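Local atomic coordinates of putative branched-chain amino acid ABC transporter (Rhodospirillum rubrum ATCC 11170, PDB entry 3HUT), a protein that probably binds branched-chain amino acids or related ligands outside the cytoplasmic membrane and delivers them to an ABC transporter. Residues A[99-105]-A[115-121]; A[139-144]-A[159-163]. One frame throughout, in Å; residues are numbered along the deposited sequence.

Contact 1 (A[99-105]-A[115-121]); sequences QLSPTAA and WQFRAIT
The carbonyl oxygen of Ala104 is gripped by two nitrogens of the Arg118 guanidinium, side-on: NE lies 2.7 Å from Ala104 O and NH2 lies 3.0 Å from the same Ala104 O. The oxygen sits at the edge of the guanidinium, nearly in its plane. NE in turn lies in the carbonyl plane of Ala104, whereas NH2 stands above it and makes the more bent bond. The CG of Arg118 falls between its backbone N and carbonyl carbon (chi1 48°), and a bend at chi3 brings the group back to the 99-105 chain. NH2 also bonds His106 O, and NH1 forms a salt bridge with Glu330, linking the end of strand 116-118 to the loop after strand 99-101 and to Glu330.

Upstream, strands 99-101 and 116-118 pair in parallel. Gln99 N donates to Trp115 O at 2.9 Å. Ser101 N bonds Phe117 O and Ala119 N bonds Ser101 O; the bond from Phe117 N to Gln99 O is weak. On the face shared with Arg118, Gln116 NE2 donates to Gln99 OE1 over 3.0 Å, in the carbonyl plane although the two amides are turned 88° apart; Gln116 OE1 is hydrogen-bonded to Ser113 OG, and Gln99 NE2 to Ser85 O. On the other face Leu100 CD1 packs 3.7 Å from Phe117 CB. Where strand 99-101 ends, Ser101 OG accepts from Ala104 N in an ST motif and is also hydrogen-bonded to Asp79 O; further on, Ile120 CG2 meets Ala105 CB at 3.8 Å. The turn after strand 99-101 is thus held from within by Ser101 OG and from strand 116-118 by Arg118, whose charge is probably balanced by Glu330.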
loop_
_atom_site.group_PDB
_atom_site.type_symbol
_atom_site.label_atom_id
_atom_site.label_comp_id
_atom_site.label_asym_id
_atom_site.label_seq_id
_atom_site.Cartn_x
_atom_site.Cartn_y
_atom_site.Cartn_z
ATOM N N GLN A 99 15.512 -8.384 2.549
ATOM C CA GLN A 99 14.847 -7.810 1.376
ATOM C C GLN A 99 13.634 -6.968 1.764
ATOM O O GLN A 99 12.795 -7.404 2.547
ATOM C CB GLN A 99 14.408 -8.940 0.424
ATOM C CG GLN A 99 13.422 -8.511 -0.679
ATOM C CD GLN A 99 12.881 -9.677 -1.506
ATOM O OE1 GLN A 99 12.815 -10.812 -1.042
ATOM N NE2 GLN A 99 12.466 -9.386 -2.729
ATOM N N LEU A 100 13.548 -5.758 1.225
ATOM C CA LEU A 100 12.408 -4.901 1.513
ATOM C C LEU A 100 11.728 -4.499 0.211
ATOM O O LEU A 100 12.259 -3.691 -0.550
ATOM C CB LEU A 100 12.836 -3.643 2.286
ATOM C CG LEU A 100 11.735 -2.587 2.515
ATOM C CD1 LEU A 100 10.533 -3.232 3.152
ATOM C CD2 LEU A 100 12.263 -1.456 3.386
ATOM N N SER A 101 10.566 -5.090 -0.056
ATOM C CA SER A 101 9.820 -4.757 -1.262
ATOM C C SER A 101 8.864 -3.613 -0.954
ATOM O O SER A 101 8.097 -3.667 0.009
ATOM C CB SER A 101 9.008 -5.949 -1.756
ATOM O OG SER A 101 8.154 -5.536 -2.812
ATOM N N PRO A 102 8.888 -2.562 -1.775
ATOM C CA PRO A 102 7.966 -1.474 -1.463
ATOM C C PRO A 102 6.505 -1.789 -1.761
ATOM O O PRO A 102 5.606 -1.254 -1.115
ATOM C CB PRO A 102 8.505 -0.314 -2.304
ATOM C CG PRO A 102 9.145 -0.999 -3.472
ATOM C CD PRO A 102 9.824 -2.190 -2.852
ATOM N N THR A 103 6.266 -2.698 -2.699
ATOM C CA THR A 103 4.898 -2.998 -3.105
ATOM C C THR A 103 4.426 -4.460 -3.174
ATOM O O THR A 103 3.276 -4.709 -3.519
ATOM C CB THR A 103 4.632 -2.344 -4.461
ATOM O OG1 THR A 103 5.650 -2.745 -5.383
ATOM C CG2 THR A 103 4.662 -0.830 -4.335
ATOM N N ALA A 104 5.286 -5.427 -2.861
ATOM C CA ALA A 104 4.851 -6.827 -2.897
ATOM C C ALA A 104 3.812 -7.033 -1.785
ATOM O O ALA A 104 4.165 -7.233 -0.628
ATOM C CB ALA A 104 6.037 -7.762 -2.712
ATOM N N ALA A 105 2.532 -6.997 -2.157
ATOM C CA ALA A 105 1.434 -7.121 -1.199
ATOM C C ALA A 105 0.798 -8.493 -1.019
ATOM O O ALA A 105 -0.065 -8.673 -0.160
ATOM C CB ALA A 105 0.344 -6.099 -1.546
ATOM N N TRP A 115 13.516 -13.263 6.191
ATOM C CA TRP A 115 14.259 -12.179 5.561
ATOM C C TRP A 115 13.456 -11.215 4.698
ATOM O O TRP A 115 14.002 -10.223 4.221
ATOM C CB TRP A 115 15.421 -12.765 4.747
ATOM C CG TRP A 115 16.323 -13.622 5.588
ATOM C CD1 TRP A 115 16.095 -14.907 5.986
ATOM C CD2 TRP A 115 17.548 -13.219 6.216
ATOM N NE1 TRP A 115 17.100 -15.329 6.830
ATOM C CE2 TRP A 115 18.003 -14.310 6.987
ATOM C CE3 TRP A 115 18.304 -12.038 6.203
ATOM C CZ2 TRP A 115 19.185 -14.257 7.744
ATOM C CZ3 TRP A 115 19.480 -11.984 6.953
ATOM C CH2 TRP A 115 19.905 -13.089 7.712
ATOM N N GLN A 116 12.168 -11.493 4.505
ATOM C CA GLN A 116 11.314 -10.627 3.691
ATOM C C GLN A 116 10.543 -9.576 4.482
ATOM O O GLN A 116 10.048 -9.839 5.581
ATOM C CB GLN A 116 10.307 -11.456 2.888
ATOM C CG GLN A 116 10.848 -12.029 1.583
ATOM C CD GLN A 116 11.956 -13.031 1.802
ATOM O OE1 GLN A 116 11.803 -13.984 2.570
ATOM N NE2 GLN A 116 13.080 -12.832 1.118
ATOM N N PHE A 117 10.445 -8.384 3.899
ATOM C CA PHE A 117 9.724 -7.269 4.507
ATOM C C PHE A 117 9.024 -6.521 3.376
ATOM O O PHE A 117 9.471 -6.564 2.233
ATOM C CB PHE A 117 10.699 -6.327 5.224
ATOM C CG PHE A 117 11.466 -6.984 6.336
ATOM C CD1 PHE A 117 10.925 -7.077 7.615
ATOM C CD2 PHE A 117 12.716 -7.546 6.093
ATOM C CE1 PHE A 117 11.625 -7.721 8.636
ATOM C CE2 PHE A 117 13.418 -8.191 7.108
ATOM C CZ PHE A 117 12.871 -8.279 8.377
ATOM N N ARG A 118 7.927 -5.848 3.701
ATOM C CA ARG A 118 7.168 -5.085 2.709
ATOM C C ARG A 118 6.789 -3.727 3.285
ATOM O O ARG A 118 6.471 -3.612 4.474
ATOM C CB ARG A 118 5.895 -5.843 2.308
ATOM C CG ARG A 118 5.094 -6.363 3.490
ATOM C CD ARG A 118 3.625 -6.579 3.154
ATOM N NE ARG A 118 3.461 -7.468 2.018
ATOM C CZ ARG A 118 2.983 -8.706 2.085
ATOM N NH1 ARG A 118 2.605 -9.225 3.241
ATOM N NH2 ARG A 118 2.901 -9.426 0.983
ATOM N N ALA A 119 6.823 -2.699 2.443
ATOM C CA ALA A 119 6.480 -1.354 2.882
ATOM C C ALA A 119 4.975 -1.137 2.791
ATOM O O ALA A 119 4.419 -0.287 3.484
ATOM C CB ALA A 119 7.208 -0.327 2.028
ATOM N N ILE A 120 4.323 -1.923 1.942
ATOM C CA ILE A 120 2.881 -1.830 1.734
ATOM C C ILE A 120 2.181 -2.846 2.642
ATOM O O ILE A 120 2.836 -3.697 3.237
ATOM C CB ILE A 120 2.547 -2.134 0.256
ATOM C CG1 ILE A 120 1.118 -1.706 -0.082
ATOM C CG2 ILE A 120 2.721 -3.622 -0.007
ATOM C CD1 ILE A 120 0.837 -1.712 -1.585
ATOM N N THR A 121 0.860 -2.745 2.770
ATOM C CA THR A 121 0.109 -3.697 3.596
ATOM C C THR A 121 -0.573 -4.666 2.647
ATOM O O THR A 121 -0.639 -4.409 1.446
ATOM C CB THR A 121 -0.999 -3.005 4.429
ATOM O OG1 THR A 121 -1.974 -2.439 3.546
ATOM C CG2 THR A 121 -0.418 -1.897 5.299
#

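Contact 2 (A[139-144]-A[159-163]); sequences FTSVAV and FRKAF
Val142 CG1 projects over one face of the Phe163 ring, 4.0 Å from the ring centroid and 30° off its normal, a CH-pi contact. The same methyl, set between the backbone N and the carbonyl carbon of Val142 (chi1 66°), also meets the edge of the neighbouring Phe159 ring, with CG1 4.0 Å from Phe159 CE2. It therefore fills the hollow between two rings one helical turn apart. Val144 supplies the next bump: its CG2 lies 3.6 Å from Phe159 CE2 and 4.0 Å from Arg160 CG, between the ring and the aliphatic root of the arginine. At the other end CZ of Phe163 comes 3.9 Å from Phe139 O, and Ser141 N lies at the ring's edge. An alanine in place of Phe163 would probably open a gap beside Val142 CG1 and strip the Phe139-Ser141 backbone of its aromatic cover. Met134 and Ile135 of helix 126-136 adjoin the two rings. No hydrogen bond crosses; strand and helix run antiparallel (173°) with axes 10.8 Å apart, as expected for side-chain packing of a helix on a sheet in the beta-alpha-beta unit 141-147, 150-165, 169-176 of a periplasmic binding protein fold.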
loop_
_atom_site.group_PDB
_atom_site.type_symbol
_atom_site.label_atom_id
_atom_site.label_comp_id
_atom_site.label_asym_id
_atom_site.label_seq_id
_atom_site.Cartn_x
_atom_site.Cartn_y
_atom_site.Cartn_z
ATOM N N PHE A 139 -22.667 2.092 13.433
ATOM C CA PHE A 139 -23.385 1.148 12.588
ATOM C C PHE A 139 -23.386 -0.265 13.147
ATOM O O PHE A 139 -22.389 -0.724 13.712
ATOM C CB PHE A 139 -22.786 1.158 11.182
ATOM C CG PHE A 139 -22.944 2.476 10.484
ATOM C CD1 PHE A 139 -24.196 2.888 10.034
ATOM C CD2 PHE A 139 -21.858 3.331 10.327
ATOM C CE1 PHE A 139 -24.366 4.137 9.440
ATOM C CE2 PHE A 139 -22.014 4.584 9.735
ATOM C CZ PHE A 139 -23.271 4.989 9.290
ATOM N N THR A 140 -24.518 -0.946 12.989
ATOM C CA THR A 140 -24.665 -2.314 13.467
ATOM C C THR A 140 -25.165 -3.248 12.373
ATOM O O THR A 140 -25.179 -4.463 12.554
ATOM C CB THR A 140 -25.627 -2.384 14.666
ATOM O OG1 THR A 140 -26.859 -1.740 14.328
ATOM C CG2 THR A 140 -25.016 -1.698 15.868
ATOM N N SER A 141 -25.586 -2.681 11.243
ATOM C CA SER A 141 -26.052 -3.487 10.115
ATOM C C SER A 141 -25.570 -2.814 8.837
ATOM O O SER A 141 -25.774 -1.616 8.641
ATOM C CB SER A 141 -27.578 -3.589 10.090
ATOM O OG SER A 141 -28.152 -2.397 9.588
ATOM N N VAL A 142 -24.934 -3.584 7.964
ATOM C CA VAL A 142 -24.416 -3.017 6.731
ATOM C C VAL A 142 -24.611 -3.937 5.533
ATOM O O VAL A 142 -24.874 -5.136 5.673
ATOM C CB VAL A 142 -22.901 -2.717 6.881
ATOM C CG1 VAL A 142 -22.135 -4.027 7.033
ATOM C CG2 VAL A 142 -22.387 -1.914 5.688
ATOM N N ALA A 143 -24.487 -3.351 4.350
ATOM C CA ALA A 143 -24.592 -4.091 3.107
ATOM C C ALA A 143 -23.168 -4.098 2.568
ATOM O O ALA A 143 -22.500 -3.061 2.564
ATOM C CB ALA A 143 -25.523 -3.368 2.133
ATOM N N VAL A 144 -22.688 -5.259 2.145
ATOM C CA VAL A 144 -21.343 -5.338 1.600
ATOM C C VAL A 144 -21.422 -5.695 0.125
ATOM O O VAL A 144 -22.033 -6.696 -0.249
ATOM C CB VAL A 144 -20.493 -6.406 2.307
ATOM C CG1 VAL A 144 -19.116 -6.483 1.646
ATOM C CG2 VAL A 144 -20.361 -6.079 3.797
ATOM N N PHE A 159 -13.371 -7.851 6.221
ATOM C CA PHE A 159 -14.275 -6.815 6.712
ATOM C C PHE A 159 -15.480 -7.457 7.392
ATOM O O PHE A 159 -15.820 -7.110 8.519
ATOM C CB PHE A 159 -14.781 -5.928 5.570
ATOM C CG PHE A 159 -15.893 -4.989 5.982
ATOM C CD1 PHE A 159 -15.605 -3.750 6.547
ATOM C CD2 PHE A 159 -17.230 -5.374 5.856
ATOM C CE1 PHE A 159 -16.624 -2.907 6.984
ATOM C CE2 PHE A 159 -18.262 -4.539 6.291
ATOM C CZ PHE A 159 -17.958 -3.302 6.859
ATOM N N ARG A 160 -16.134 -8.382 6.696
ATOM C CA ARG A 160 -17.306 -9.043 7.263
ATOM C C ARG A 160 -16.975 -9.719 8.594
ATOM O O ARG A 160 -17.695 -9.555 9.581
ATOM C CB ARG A 160 -17.878 -10.068 6.275
ATOM C CG ARG A 160 -18.496 -9.450 5.015
ATOM C CD ARG A 160 -19.268 -10.493 4.210
ATOM N NE ARG A 160 -18.387 -11.566 3.767
ATOM C CZ ARG A 160 -17.815 -11.618 2.571
ATOM N NH1 ARG A 160 -18.040 -10.659 1.680
ATOM N NH2 ARG A 160 -16.993 -12.618 2.277
ATOM N N LYS A 161 -15.872 -10.458 8.628
ATOM C CA LYS A 161 -15.470 -11.148 9.848
ATOM C C LYS A 161 -15.251 -10.167 10.999
ATOM O O LYS A 161 -15.706 -10.401 12.117
ATOM C CB LYS A 161 -14.189 -11.951 9.601
ATOM C CG LYS A 161 -13.813 -12.874 10.745
ATOM C CD LYS A 161 -12.581 -13.700 10.412
ATOM C CE LYS A 161 -12.244 -14.658 11.544
ATOM N NZ LYS A 161 -11.056 -15.498 11.231
ATOM N N ALA A 162 -14.557 -9.067 10.722
ATOM C CA ALA A 162 -14.279 -8.061 11.747
ATOM C C ALA A 162 -15.550 -7.376 12.240
ATOM O O ALA A 162 -15.696 -7.094 13.433
ATOM C CB ALA A 162 -13.309 -7.017 11.205
ATOM N N PHE A 163 -16.463 -7.101 11.317
ATOM C CA PHE A 163 -17.712 -6.434 11.664
ATOM C C PHE A 163 -18.560 -7.321 12.582
ATOM O O PHE A 163 -19.049 -6.869 13.617
ATOM C CB PHE A 163 -18.485 -6.100 10.383
ATOM C CG PHE A 163 -19.569 -5.076 10.567
ATOM C CD1 PHE A 163 -19.256 -3.757 10.888
ATOM C CD2 PHE A 163 -20.904 -5.422 10.379
ATOM C CE1 PHE A 163 -20.262 -2.795 11.019
ATOM C CE2 PHE A 163 -21.916 -4.467 10.509
ATOM C CZ PHE A 163 -21.591 -3.152 10.828
#

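Overall arrangement
Contact 1 closes before contact 2 opens, so the two follow in series along the chain, with helix 126-136 between them. Their centres are 29 Å apart and their nearest atoms about 13 Å, without touching. They share no sheet: contact 1 joins the last two strands in the order of the five-stranded parallel sheet, and 116-118 is its outermost strand within the chain, whereas contact 2 packs a helix on strand 141-147 of the mixed sheet. This division is consistent with the two-lobed architecture of periplasmic binding proteins, in which ligand is generally held between lobes; contact 1 is strand pairing within one, contact 2 helix-on-sheet packing within the other.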